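Local coordinates for Sn-glycerol-3-phosphate ABC transporter substrate-binding protein UspB (Mycobacterium tuberculosis, PDB 4MFI) that probably captures glycerophosphocholine outside the cytoplasmic membrane and delivers it to an ABC transporter for uptake, at residues W200-G212 with G390-I402. Numbering follows the deposited sequence.
Sequences WANADLISWTFQG and GGDRIISAGLESI
Ser396 OG, on the helix 391-405, works in two directions: it accepts the backbone N-H of Ser207 (N to OG 2.9 Å) and gives its own proton to Asp392 O one turn earlier in its helix. With its oxygen swung beside its own backbone N (chi1 -76°), this serine can reach both; so short a side chain also lets the backbones close to 4.7 Å between the CA atoms of Ser207 and Ser396. Ser207 OG also lies 3.0 Å from the same Asp392 O and accepts from Arg385, while the Asp392 carboxylate forms a salt bridge with Arg103.

One turn further along, the extended Glu400 brings OE2 to the backbone N of Ala203 at 2.9 Å, the donor standing above the carboxylate plane. Ala203 suits this spot because its methyl is small enough to sit close between the Glu400 carboxylate and Ser396 CB. Asn202 OD1 meanwhile accepts Asp204 N, forming an Asx turn that shapes the loop. On the outer side, the bent chain of Arg393 folds back so that NH1 and NH2 both hold Asp204 OD1, with NH1 at 3.1 Å and the oxygen in the guanidinium plane, while Ala203 O lies over one face.

Apolar side chains seal the inner side. Leu399 sets CB against Ile206 CG2 (3.8 Å) and lays CD2 over the Phe210 ring in a CH-pi contact, 4.1 Å from its centroid; the branched leucine can serve both neighbours, and the flat ring accepts a methyl on its face.

The arrangement joins the turn after strand 198-201 and the short helix 206-209 to a late helix of the chain, within the alpha/beta architecture of the periplasmic-binding-protein fold.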
ATOM      1  N   TRP A 200       3.057  17.251   1.896  1.00  4.80           N
ATOM      2  CA  TRP A 200       3.507  15.935   2.346  1.00  5.30           C
ATOM      3  C   TRP A 200       2.517  15.407   3.365  1.00  4.96           C
ATOM      4  O   TRP A 200       2.026  16.160   4.205  1.00  5.85           O
ATOM      5  CB  TRP A 200       4.875  16.040   3.026  1.00  5.71           C
ATOM      6  CG  TRP A 200       6.008  16.402   2.109  1.00  5.44           C
ATOM      7  CD1 TRP A 200       6.625  17.619   2.001  1.00  6.24           C
ATOM      8  CD2 TRP A 200       6.673  15.528   1.186  1.00  5.56           C
ATOM      9  NE1 TRP A 200       7.622  17.558   1.058  1.00  5.82           N
ATOM     10  CE2 TRP A 200       7.682  16.284   0.550  1.00  5.25           C
ATOM     11  CE3 TRP A 200       6.510  14.185   0.832  1.00  6.79           C
ATOM     12  CZ2 TRP A 200       8.517  15.745  -0.425  1.00  7.31           C
ATOM     13  CZ3 TRP A 200       7.348  13.647  -0.135  1.00  8.07           C
ATOM     14  CH2 TRP A 200       8.334  14.426  -0.756  1.00  7.83           C
ATOM     15  N   ALA A 201       2.253  14.102   3.327  1.00  5.38           N
ATOM     16  CA  ALA A 201       1.376  13.491   4.318  1.00  5.92           C
ATOM     17  C   ALA A 201       1.924  13.684   5.731  1.00  6.29           C
ATOM     18  O   ALA A 201       3.137  13.850   5.925  1.00  5.99           O
ATOM     19  CB  ALA A 201       1.225  12.013   4.034  1.00  8.34           C
ATOM     20  N   ASN A 202       1.031  13.631   6.717  1.00  6.94           N
ATOM     21  CA  ASN A 202       1.441  13.676   8.120  1.00  6.44           C
ATOM     22  C   ASN A 202       1.828  12.287   8.627  1.00  7.04           C
ATOM     23  O   ASN A 202       2.021  11.364   7.829  1.00  6.36           O
ATOM     24  CB  ASN A 202       0.371  14.337   9.000  1.00  9.03           C
ATOM     25  CG  ASN A 202      -0.898  13.503   9.133  1.00 10.60           C
ATOM     26  OD1 ASN A 202      -0.957  12.332   8.737  1.00 11.53           O
ATOM     27  ND2 ASN A 202      -1.919  14.105   9.726  1.00 13.88           N
ATOM     28  N   ALA A 203       1.927  12.126   9.942  1.00  7.00           N
ATOM     29  CA  ALA A 203       2.438  10.875  10.503  1.00  7.28           C
ATOM     30  C   ALA A 203       1.555   9.659  10.241  1.00  8.52           C
ATOM     31  O   ALA A 203       1.958   8.530  10.513  1.00 10.29           O
ATOM     32  CB  ALA A 203       2.701  11.026  11.991  1.00  8.39           C
ATOM     33  N   ASP A 204       0.346   9.867   9.729  1.00  7.55           N
ATOM     34  CA  ASP A 204      -0.478   8.710   9.394  1.00  9.27           C
ATOM     35  C   ASP A 204      -0.083   8.006   8.097  1.00  9.04           C
ATOM     36  O   ASP A 204      -0.486   6.862   7.875  1.00 13.42           O
ATOM     37  CB  ASP A 204      -1.958   9.081   9.370  1.00 12.22           C
ATOM     38  CG  ASP A 204      -2.596   9.017  10.748  1.00 16.87           C
ATOM     39  OD1 ASP A 204      -2.123   8.224  11.598  1.00 18.01           O
ATOM     40  OD2 ASP A 204      -3.575   9.754  10.978  1.00 20.17           O
ATOM     41  N   LEU A 205       0.701   8.669   7.246  1.00  7.03           N
ATOM     42  CA  LEU A 205       1.043   8.087   5.950  1.00  7.84           C
ATOM     43  C   LEU A 205       2.443   8.398   5.431  1.00  5.26           C
ATOM     44  O   LEU A 205       2.873   7.823   4.432  1.00  5.56           O
ATOM     45  CB  LEU A 205       0.015   8.512   4.897  1.00 12.53           C
ATOM     46  CG  LEU A 205      -0.207   7.543   3.740  1.00 18.65           C
ATOM     47  CD1 LEU A 205      -0.734   6.220   4.259  1.00 23.10           C
ATOM     48  CD2 LEU A 205      -1.170   8.138   2.735  1.00 18.59           C
ATOM     49  N   ILE A 206       3.163   9.300   6.087  1.00  5.12           N
ATOM     50  CA  ILE A 206       4.410   9.790   5.505  1.00  3.70           C
ATOM     51  C   ILE A 206       5.510   8.721   5.368  1.00  4.16           C
ATOM     52  O   ILE A 206       6.258   8.743   4.396  1.00  4.34           O
ATOM     53  CB  ILE A 206       4.929  11.062   6.237  1.00  3.80           C
ATOM     54  CG1 ILE A 206       6.087  11.723   5.476  1.00  4.53           C
ATOM     55  CG2 ILE A 206       5.350  10.724   7.658  1.00  5.40           C
ATOM     56  CD1 ILE A 206       5.714  12.181   4.076  1.00  5.47           C
ATOM     57  N   SER A 207       5.610   7.760   6.291  1.00  3.65           N
ATOM     58  CA  SER A 207       6.628   6.726   6.060  1.00  4.34           C
ATOM     59  C   SER A 207       6.335   5.908   4.808  1.00  4.75           C
ATOM     60  O   SER A 207       7.252   5.396   4.170  1.00  5.50           O
ATOM     61  CB  SER A 207       6.848   5.803   7.262  1.00  5.71           C
ATOM     62  OG  SER A 207       5.739   4.947   7.471  1.00  7.53           O
ATOM     63  N   TRP A 208       5.060   5.802   4.441  1.00  3.57           N
ATOM     64  CA  TRP A 208       4.692   5.122   3.205  1.00  3.44           C
ATOM     65  C   TRP A 208       5.021   5.956   1.974  1.00  4.80           C
ATOM     66  O   TRP A 208       5.670   5.467   1.048  1.00  6.75           O
ATOM     67  CB  TRP A 208       3.203   4.778   3.228  1.00  3.54           C
ATOM     68  CG  TRP A 208       2.742   3.870   2.128  1.00  3.64           C
ATOM     69  CD1 TRP A 208       3.209   2.615   1.838  1.00  4.09           C
ATOM     70  CD2 TRP A 208       1.671   4.121   1.209  1.00  3.85           C
ATOM     71  NE1 TRP A 208       2.504   2.079   0.785  1.00  4.50           N
ATOM     72  CE2 TRP A 208       1.553   2.984   0.383  1.00  4.53           C
ATOM     73  CE3 TRP A 208       0.801   5.203   1.000  1.00  5.30           C
ATOM     74  CZ2 TRP A 208       0.591   2.889  -0.626  1.00  5.30           C
ATOM     75  CZ3 TRP A 208      -0.145   5.114  -0.009  1.00  5.43           C
ATOM     76  CH2 TRP A 208      -0.246   3.964  -0.809  1.00  5.43           C
ATOM     77  N   THR A 209       4.578   7.212   1.961  1.00  4.25           N
ATOM     78  CA  THR A 209       4.760   8.048   0.774  1.00  4.98           C
ATOM     79  C   THR A 209       6.195   8.533   0.586  1.00  6.62           C
ATOM     80  O   THR A 209       6.621   8.751  -0.549  1.00 11.16           O
ATOM     81  CB  THR A 209       3.806   9.258   0.732  1.00  5.63           C
ATOM     82  OG1 THR A 209       4.074  10.114   1.847  1.00  6.94           O
ATOM     83  CG2 THR A 209       2.342   8.813   0.747  1.00  7.90           C
ATOM     84  N   PHE A 210       6.948   8.702   1.667  1.00  5.17           N
ATOM     85  CA  PHE A 210       8.348   9.136   1.558  1.00  4.10           C
ATOM     86  C   PHE A 210       9.245   8.018   1.046  1.00  3.98           C
ATOM     87  O   PHE A 210      10.354   8.264   0.576  1.00  4.17           O
ATOM     88  CB  PHE A 210       8.858   9.647   2.917  1.00  5.98           C
ATOM     89  CG  PHE A 210      10.316  10.040   2.922  1.00  6.64           C
ATOM     90  CD1 PHE A 210      10.734  11.232   2.349  1.00  8.84           C
ATOM     91  CD2 PHE A 210      11.267   9.215   3.521  1.00  7.73           C
ATOM     92  CE1 PHE A 210      12.078  11.589   2.359  1.00  9.46           C
ATOM     93  CE2 PHE A 210      12.610   9.569   3.535  1.00  8.23           C
ATOM     94  CZ  PHE A 210      13.015  10.758   2.953  1.00  9.01           C
ATOM     95  N   GLN A 211       8.767   6.782   1.139  1.00  4.88           N
ATOM     96  CA  GLN A 211       9.555   5.639   0.721  1.00  6.88           C
ATOM     97  C   GLN A 211      10.013   5.784  -0.724  1.00  7.50           C
ATOM     98  O   GLN A 211      11.147   5.440  -1.068  1.00  9.33           O
ATOM     99  CB  GLN A 211       8.708   4.378   0.861  1.00 10.34           C
ATOM    100  CG  GLN A 211       9.369   3.331   1.686  1.00 11.16           C
ATOM    101  CD  GLN A 211       8.532   2.089   1.909  1.00  7.49           C
ATOM    102  OE1 GLN A 211       9.082   1.030   2.199  1.00  7.82           O
ATOM    103  NE2 GLN A 211       7.201   2.209   1.802  1.00  6.93           N
ATOM    104  N   GLY A 212       9.124   6.314  -1.559  1.00  8.55           N
ATOM    105  CA  GLY A 212       9.419   6.500  -2.967  1.00 11.05           C
ATOM    106  C   GLY A 212      10.556   7.468  -3.234  1.00  9.88           C
ATOM    107  O   GLY A 212      11.548   7.087  -3.863  1.00  9.21           O
ATOM    108  N   GLY A 390       6.023  -1.631  14.669  1.00  6.43           N
ATOM    109  CA  GLY A 390       5.872  -0.190  14.766  1.00  6.77           C
ATOM    110  C   GLY A 390       6.771   0.661  13.878  1.00  6.23           C
ATOM    111  O   GLY A 390       6.769   1.884  14.004  1.00  7.75           O
ATOM    112  N   GLY A 391       7.531   0.042  12.977  1.00  6.30           N
ATOM    113  CA  GLY A 391       8.485   0.795  12.181  1.00  5.85           C
ATOM    114  C   GLY A 391       7.836   1.897  11.357  1.00  4.71           C
ATOM    115  O   GLY A 391       8.376   3.008  11.226  1.00  5.75           O
ATOM    116  N   ASP A 392       6.674   1.595  10.789  1.00  5.59           N
ATOM    117  CA  ASP A 392       5.922   2.607  10.061  1.00  5.89           C
ATOM    118  C   ASP A 392       5.600   3.817  10.927  1.00  5.47           C
ATOM    119  O   ASP A 392       5.753   4.955  10.489  1.00  5.80           O
ATOM    120  CB  ASP A 392       4.634   2.019   9.481  1.00  7.61           C
ATOM    121  CG  ASP A 392       3.689   1.495  10.542  1.00  8.75           C
ATOM    122  OD1 ASP A 392       4.154   0.787  11.462  1.00  8.82           O
ATOM    123  OD2 ASP A 392       2.475   1.797  10.464  1.00 10.53           O
ATOM    124  N   ARG A 393       5.180   3.570  12.166  1.00  4.84           N
ATOM    125  CA  ARG A 393       4.746   4.645  13.047  1.00  4.23           C
ATOM    126  C   ARG A 393       5.927   5.451  13.591  1.00  4.05           C
ATOM    127  O   ARG A 393       5.858   6.681  13.716  1.00  6.13           O
ATOM    128  CB  ARG A 393       3.918   4.074  14.202  1.00  5.33           C
ATOM    129  CG  ARG A 393       2.698   3.239  13.765  1.00  7.18           C
ATOM    130  CD  ARG A 393       1.688   4.031  12.946  1.00  9.91           C
ATOM    131  NE  ARG A 393       1.309   5.286  13.597  1.00 11.76           N
ATOM    132  CZ  ARG A 393       0.373   6.113  13.137  1.00 17.23           C
ATOM    133  NH1 ARG A 393      -0.297   5.812  12.030  1.00 18.14           N
ATOM    134  NH2 ARG A 393       0.104   7.241  13.783  1.00 19.38           N
ATOM    135  N   ILE A 394       7.003   4.751  13.925  1.00  5.35           N
ATOM    136  CA  ILE A 394       8.194   5.399  14.469  1.00  5.14           C
ATOM    137  C   ILE A 394       8.904   6.230  13.392  1.00  5.60           C
ATOM    138  O   ILE A 394       9.290   7.379  13.628  1.00  6.40           O
ATOM    139  CB  ILE A 394       9.146   4.350  15.088  1.00  6.03           C
ATOM    140  CG1 ILE A 394       8.466   3.675  16.287  1.00  7.49           C
ATOM    141  CG2 ILE A 394      10.478   4.977  15.478  1.00  8.96           C
ATOM    142  CD1 ILE A 394       9.206   2.450  16.807  1.00 10.33           C
ATOM    143  N   ILE A 395       9.063   5.670  12.196  1.00  4.17           N
ATOM    144  CA  ILE A 395       9.635   6.442  11.093  1.00  4.66           C
ATOM    145  C   ILE A 395       8.745   7.641  10.736  1.00  4.88           C
ATOM    146  O   ILE A 395       9.242   8.755  10.527  1.00  5.83           O
ATOM    147  CB  ILE A 395       9.900   5.551   9.864  1.00  4.58           C
ATOM    148  CG1 ILE A 395      10.990   4.521  10.201  1.00  6.08           C
ATOM    149  CG2 ILE A 395      10.310   6.392   8.662  1.00  6.90           C
ATOM    150  CD1 ILE A 395      11.139   3.392   9.178  1.00  7.41           C
ATOM    151  N   SER A 396       7.432   7.428  10.683  1.00  4.96           N
ATOM    152  CA  SER A 396       6.514   8.527  10.398  1.00  5.25           C
ATOM    153  C   SER A 396       6.614   9.638  11.427  1.00  5.60           C
ATOM    154  O   SER A 396       6.572  10.815  11.063  1.00  6.61           O
ATOM    155  CB  SER A 396       5.067   8.051  10.322  1.00  6.54           C
ATOM    156  OG  SER A 396       4.821   7.377   9.106  1.00  6.33           O
ATOM    157  N   ALA A 397       6.722   9.279  12.706  1.00  5.32           N
ATOM    158  CA  ALA A 397       6.824  10.301  13.739  1.00  6.49           C
ATOM    159  C   ALA A 397       8.084  11.134  13.551  1.00  6.52           C
ATOM    160  O   ALA A 397       8.067  12.349  13.741  1.00  8.17           O
ATOM    161  CB  ALA A 397       6.795   9.670  15.129  1.00  8.13           C
ATOM    162  N   GLY A 398       9.177  10.486  13.153  1.00  6.55           N
ATOM    163  CA  GLY A 398      10.417  11.201  12.907  1.00  7.84           C
ATOM    164  C   GLY A 398      10.314  12.141  11.719  1.00  6.20           C
ATOM    165  O   GLY A 398      10.748  13.293  11.786  1.00  7.42           O
ATOM    166  N   LEU A 399       9.737  11.656  10.628  1.00  6.19           N
ATOM    167  CA  LEU A 399       9.526  12.502   9.459  1.00  5.61           C
ATOM    168  C   LEU A 399       8.591  13.667   9.782  1.00  5.92           C
ATOM    169  O   LEU A 399       8.797  14.787   9.302  1.00  6.94           O
ATOM    170  CB  LEU A 399       8.983  11.672   8.297  1.00  5.26           C
ATOM    171  CG  LEU A 399      10.008  10.708   7.697  1.00  4.61           C
ATOM    172  CD1 LEU A 399       9.317   9.653   6.834  1.00  6.46           C
ATOM    173  CD2 LEU A 399      11.055  11.472   6.886  1.00  7.34           C
ATOM    174  N   GLU A 400       7.578  13.421  10.609  1.00  6.61           N
ATOM    175  CA  GLU A 400       6.666  14.496  10.973  1.00  7.11           C
ATOM    176  C   GLU A 400       7.367  15.545  11.844  1.00  7.80           C
ATOM    177  O   GLU A 400       7.080  16.732  11.727  1.00  9.38           O
ATOM    178  CB  GLU A 400       5.404  13.962  11.655  1.00  8.48           C
ATOM    179  CG  GLU A 400       4.283  14.994  11.700  1.00 11.52           C
ATOM    180  CD  GLU A 400       3.077  14.514  12.480  1.00 13.40           C
ATOM    181  OE1 GLU A 400       3.183  14.378  13.719  1.00 16.90           O
ATOM    182  OE2 GLU A 400       2.015  14.276  11.859  1.00 14.22           O
ATOM    183  N   SER A 401       8.283  15.101  12.702  0.55  8.08           N
ATOM    184  CA  SER A 401       9.063  16.017  13.535  0.55  8.49           C
ATOM    185  C   SER A 401       9.984  16.894  12.682  0.55  7.83           C
ATOM    186  O   SER A 401      10.113  18.096  12.921  0.55  8.83           O
ATOM    187  CB  SER A 401       9.888  15.224  14.549  0.55 10.59           C
ATOM    188  OG  SER A 401      10.651  16.078  15.381  0.55 11.08           O
ATOM    189  N   ILE A 402      10.621  16.284  11.687  1.00  6.83           N
ATOM    190  CA  ILE A 402      11.438  17.022  10.729  1.00  6.71           C
ATOM    191  C   ILE A 402      10.565  18.036   9.988  1.00  7.68           C
ATOM    192  O   ILE A 402      10.932  19.208   9.844  1.00  8.92           O
ATOM    193  CB  ILE A 402      12.133  16.061   9.739  1.00  5.66           C
ATOM    194  CG1 ILE A 402      13.179  15.215  10.475  1.00  7.70           C
ATOM    195  CG2 ILE A 402      12.785  16.817   8.595  1.00  8.25           C
ATOM    196  CD1 ILE A 402      13.596  13.960   9.704  1.00  8.12           C
TER
HETATM  197  O   HOH W   1       2.478   5.929   9.818  1.00 15.12           O